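Local coordinates for DSBA-like thioredoxin domain-containing protein (Nitrosomonas europaea, PDB 2IN3), which is probably a thiol-disulfide oxidoreductase of the DsbA family, FrnE-like subfamily, and a putative protein disulfide isomerase, at residues Pro8-Ile13 against Phe177-Glu183. Numbering follows the deposited sequence.
Sequences PVLWYI and FPALVVE
V9, W11 and I13 pair with E183, V181 and A179 through two backbone hydrogen bonds each, joining strands 9-13 and 179-183 as antiparallel neighbours whose axes run at 157°. The shortest of the six, W11 N to V181 O, is 2.7 Å. Between these pairs, L10 faces V182 and Y12 faces L180 in non-hydrogen-bonded positions.

One side-chain hydrogen bond adds to the backbone pairing. W11 NE1 donates to E183 OE1 at 2.9 Å, reaching the oxygen from above the carboxylate plane, with ring and carboxylate 72° apart. E183 gets there with CG anti to its backbone N (chi1 -178°) and an extended chain, its CB lying at the indole edge, while V9 CG1 lies over one face of the W11 ring, 3.5 Å above its plane and displaced toward the rim. A leucine in place of W11 would probably leave E183 OE1 without this donor and V9 CG1 without its flat partner.

Apolar side chains also meet on both faces of the sheet. On the W11 face, I13 spreads its branches, CD1 touching V181 CG2 and CG2 meeting the edge of the F177 ring at CE1. On the other, L10 CD1 packs on V182 CG2 at 3.7 Å, L180 CD2 lies between L10 and Y12, and Y12 CE1 abuts P178 CB at 3.5 Å.

P178 follows a cis peptide bond and its side chain touches C21, part of a CxxC sequence at the start of helix 19-35. Both strands are central in the sheet, and the cis-proline beside the probable redox cysteines is a hallmark of the thioredoxin fold.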
ATOM      1  N   PRO A   8       8.097  -3.798 -18.668  1.00 46.24           N
ATOM      2  CA  PRO A   8       7.521  -2.596 -18.114  1.00 45.37           C
ATOM      3  C   PRO A   8       7.229  -2.821 -16.638  1.00 45.12           C
ATOM      4  O   PRO A   8       7.045  -3.974 -16.211  1.00 45.61           O
ATOM      5  CB  PRO A   8       6.208  -2.452 -18.884  1.00 45.06           C
ATOM      6  CG  PRO A   8       6.454  -3.148 -20.170  1.00 46.04           C
ATOM      7  CD  PRO A   8       7.277  -4.337 -19.769  1.00 46.02           C
ATOM      8  N   VAL A   9       7.181  -1.734 -15.875  1.00 43.95           N
ATOM      9  CA  VAL A   9       6.928  -1.817 -14.447  1.00 43.70           C
ATOM     10  C   VAL A   9       5.528  -1.296 -14.230  1.00 43.23           C
ATOM     11  O   VAL A   9       5.138  -0.266 -14.799  1.00 42.65           O
ATOM     12  CB  VAL A   9       7.949  -0.969 -13.606  1.00 43.75           C
ATOM     13  CG1 VAL A   9       7.533  -0.922 -12.130  1.00 42.82           C
ATOM     14  CG2 VAL A   9       9.371  -1.503 -13.744  1.00 43.43           C
ATOM     15  N   LEU A  10       4.774  -2.027 -13.428  1.00 43.33           N
ATOM     16  CA  LEU A  10       3.442  -1.608 -13.027  1.00 42.48           C
ATOM     17  C   LEU A  10       3.592  -1.208 -11.562  1.00 42.56           C
ATOM     18  O   LEU A  10       3.821  -2.065 -10.670  1.00 42.10           O
ATOM     19  CB  LEU A  10       2.415  -2.747 -13.208  1.00 42.83           C
ATOM     20  CG  LEU A  10       0.979  -2.415 -12.723  1.00 43.62           C
ATOM     21  CD1 LEU A  10       0.343  -1.282 -13.529  1.00 41.43           C
ATOM     22  CD2 LEU A  10       0.055  -3.653 -12.726  1.00 42.92           C
ATOM     23  N   TRP A  11       3.551   0.100 -11.340  1.00 41.28           N
ATOM     24  CA  TRP A  11       3.608   0.663  -9.988  1.00 42.27           C
ATOM     25  C   TRP A  11       2.244   0.647  -9.293  1.00 41.99           C
ATOM     26  O   TRP A  11       1.279   1.256  -9.781  1.00 41.99           O
ATOM     27  CB  TRP A  11       4.140   2.105 -10.025  1.00 41.33           C
ATOM     28  CG  TRP A  11       5.568   2.226 -10.420  1.00 43.03           C
ATOM     29  CD1 TRP A  11       6.059   2.653 -11.625  1.00 42.48           C
ATOM     30  CD2 TRP A  11       6.709   1.919  -9.606  1.00 42.17           C
ATOM     31  NE1 TRP A  11       7.445   2.637 -11.610  1.00 43.12           N
ATOM     32  CE2 TRP A  11       7.864   2.197 -10.381  1.00 43.11           C
ATOM     33  CE3 TRP A  11       6.865   1.432  -8.295  1.00 43.17           C
ATOM     34  CZ2 TRP A  11       9.171   1.993  -9.892  1.00 43.00           C
ATOM     35  CZ3 TRP A  11       8.171   1.248  -7.802  1.00 41.58           C
ATOM     36  CH2 TRP A  11       9.295   1.523  -8.605  1.00 42.90           C
ATOM     37  N   TYR A  12       2.194  -0.005  -8.146  1.00 41.81           N
ATOM     38  CA  TYR A  12       1.035   0.054  -7.274  1.00 43.21           C
ATOM     39  C   TYR A  12       1.271   1.151  -6.235  1.00 42.42           C
ATOM     40  O   TYR A  12       2.151   1.026  -5.385  1.00 42.34           O
ATOM     41  CB  TYR A  12       0.810  -1.314  -6.596  1.00 43.63           C
ATOM     42  CG  TYR A  12      -0.368  -1.360  -5.647  1.00 45.13           C
ATOM     43  CD1 TYR A  12      -1.608  -0.818  -6.002  1.00 49.33           C
ATOM     44  CD2 TYR A  12      -0.233  -1.953  -4.409  1.00 45.54           C
ATOM     45  CE1 TYR A  12      -2.715  -0.904  -5.118  1.00 49.86           C
ATOM     46  CE2 TYR A  12      -1.326  -2.039  -3.492  1.00 48.07           C
ATOM     47  CZ  TYR A  12      -2.544  -1.499  -3.864  1.00 47.59           C
ATOM     48  OH  TYR A  12      -3.598  -1.589  -2.986  1.00 49.17           O
ATOM     49  N   ILE A  13       0.515   2.245  -6.356  1.00 41.49           N
ATOM     50  CA  ILE A  13       0.742   3.417  -5.535  1.00 41.66           C
ATOM     51  C   ILE A  13      -0.335   3.391  -4.472  1.00 42.42           C
ATOM     52  O   ILE A  13      -1.534   3.601  -4.757  1.00 42.37           O
ATOM     53  CB  ILE A  13       0.696   4.741  -6.356  1.00 41.56           C
ATOM     54  CG1 ILE A  13       1.755   4.707  -7.483  1.00 38.74           C
ATOM     55  CG2 ILE A  13       0.933   5.925  -5.450  1.00 39.03           C
ATOM     56  CD1 ILE A  13       1.670   5.846  -8.497  1.00 43.15           C
ATOM     57  N   PHE A 177      -6.215   7.192  -4.605  1.00 52.25           N
ATOM     58  CA  PHE A 177      -5.468   5.975  -4.224  1.00 50.63           C
ATOM     59  C   PHE A 177      -6.497   4.908  -3.927  1.00 48.90           C
ATOM     60  O   PHE A 177      -7.594   5.253  -3.474  1.00 49.26           O
ATOM     61  CB  PHE A 177      -4.592   6.251  -3.018  1.00 50.93           C
ATOM     62  CG  PHE A 177      -3.641   7.384  -3.249  1.00 53.17           C
ATOM     63  CD1 PHE A 177      -2.322   7.131  -3.612  1.00 51.22           C
ATOM     64  CD2 PHE A 177      -4.100   8.721  -3.180  1.00 52.27           C
ATOM     65  CE1 PHE A 177      -1.437   8.193  -3.862  1.00 52.63           C
ATOM     66  CE2 PHE A 177      -3.239   9.795  -3.434  1.00 53.89           C
ATOM     67  CZ  PHE A 177      -1.896   9.528  -3.790  1.00 53.74           C
ATOM     68  N   PRO A 178      -6.177   3.630  -4.229  1.00 46.11           N
ATOM     69  CA  PRO A 178      -4.930   3.132  -4.831  1.00 45.49           C
ATOM     70  C   PRO A 178      -4.785   3.633  -6.279  1.00 44.13           C
ATOM     71  O   PRO A 178      -5.790   3.953  -6.901  1.00 43.69           O
ATOM     72  CB  PRO A 178      -5.155   1.609  -4.869  1.00 45.54           C
ATOM     73  CG  PRO A 178      -6.653   1.440  -4.891  1.00 45.93           C
ATOM     74  CD  PRO A 178      -7.155   2.547  -4.005  1.00 45.94           C
ATOM     75  N   ALA A 179      -3.563   3.729  -6.792  1.00 43.28           N
ATOM     76  CA  ALA A 179      -3.383   4.129  -8.183  1.00 43.08           C
ATOM     77  C   ALA A 179      -2.458   3.129  -8.823  1.00 43.57           C
ATOM     78  O   ALA A 179      -1.673   2.469  -8.137  1.00 44.47           O
ATOM     79  CB  ALA A 179      -2.812   5.535  -8.289  1.00 43.15           C
ATOM     80  N   LEU A 180      -2.572   3.001 -10.138  1.00 43.65           N
ATOM     81  CA  LEU A 180      -1.703   2.104 -10.885  1.00 43.66           C
ATOM     82  C   LEU A 180      -1.132   2.895 -12.041  1.00 43.40           C
ATOM     83  O   LEU A 180      -1.880   3.576 -12.772  1.00 43.02           O
ATOM     84  CB  LEU A 180      -2.504   0.903 -11.417  1.00 43.63           C
ATOM     85  CG  LEU A 180      -2.824  -0.193 -10.375  1.00 44.02           C
ATOM     86  CD1 LEU A 180      -3.727  -1.231 -11.010  1.00 45.12           C
ATOM     87  CD2 LEU A 180      -1.596  -0.885  -9.844  1.00 45.78           C
ATOM     88  N   VAL A 181       0.178   2.796 -12.199  1.00 42.78           N
ATOM     89  CA  VAL A 181       0.911   3.486 -13.262  1.00 44.17           C
ATOM     90  C   VAL A 181       1.869   2.503 -13.913  1.00 44.11           C
ATOM     91  O   VAL A 181       2.645   1.828 -13.215  1.00 44.26           O
ATOM     92  CB  VAL A 181       1.735   4.702 -12.708  1.00 44.04           C
ATOM     93  CG1 VAL A 181       2.677   5.265 -13.797  1.00 45.16           C
ATOM     94  CG2 VAL A 181       0.809   5.789 -12.216  1.00 44.65           C
ATOM     95  N   VAL A 182       1.828   2.437 -15.244  1.00 44.47           N
ATOM     96  CA  VAL A 182       2.855   1.719 -15.993  1.00 45.00           C
ATOM     97  C   VAL A 182       4.002   2.658 -16.388  1.00 45.11           C
ATOM     98  O   VAL A 182       3.795   3.744 -16.928  1.00 45.49           O
ATOM     99  CB  VAL A 182       2.297   0.999 -17.255  1.00 44.20           C
ATOM    100  CG1 VAL A 182       3.428   0.263 -17.981  1.00 44.62           C
ATOM    101  CG2 VAL A 182       1.194  -0.000 -16.875  1.00 45.19           C
ATOM    102  N   GLU A 183       5.215   2.234 -16.081  1.00 45.97           N
ATOM    103  CA  GLU A 183       6.396   2.973 -16.463  1.00 47.55           C
ATOM    104  C   GLU A 183       7.166   2.081 -17.410  1.00 47.64           C
ATOM    105  O   GLU A 183       7.567   0.960 -17.061  1.00 47.35           O
ATOM    106  CB  GLU A 183       7.230   3.322 -15.228  1.00 47.88           C
ATOM    107  CG  GLU A 183       8.455   4.142 -15.535  1.00 50.93           C
ATOM    108  CD  GLU A 183       9.022   4.824 -14.308  1.00 54.13           C
ATOM    109  OE1 GLU A 183       9.216   4.148 -13.264  1.00 53.15           O
ATOM    110  OE2 GLU A 183       9.284   6.048 -14.405  1.00 55.71           O
TER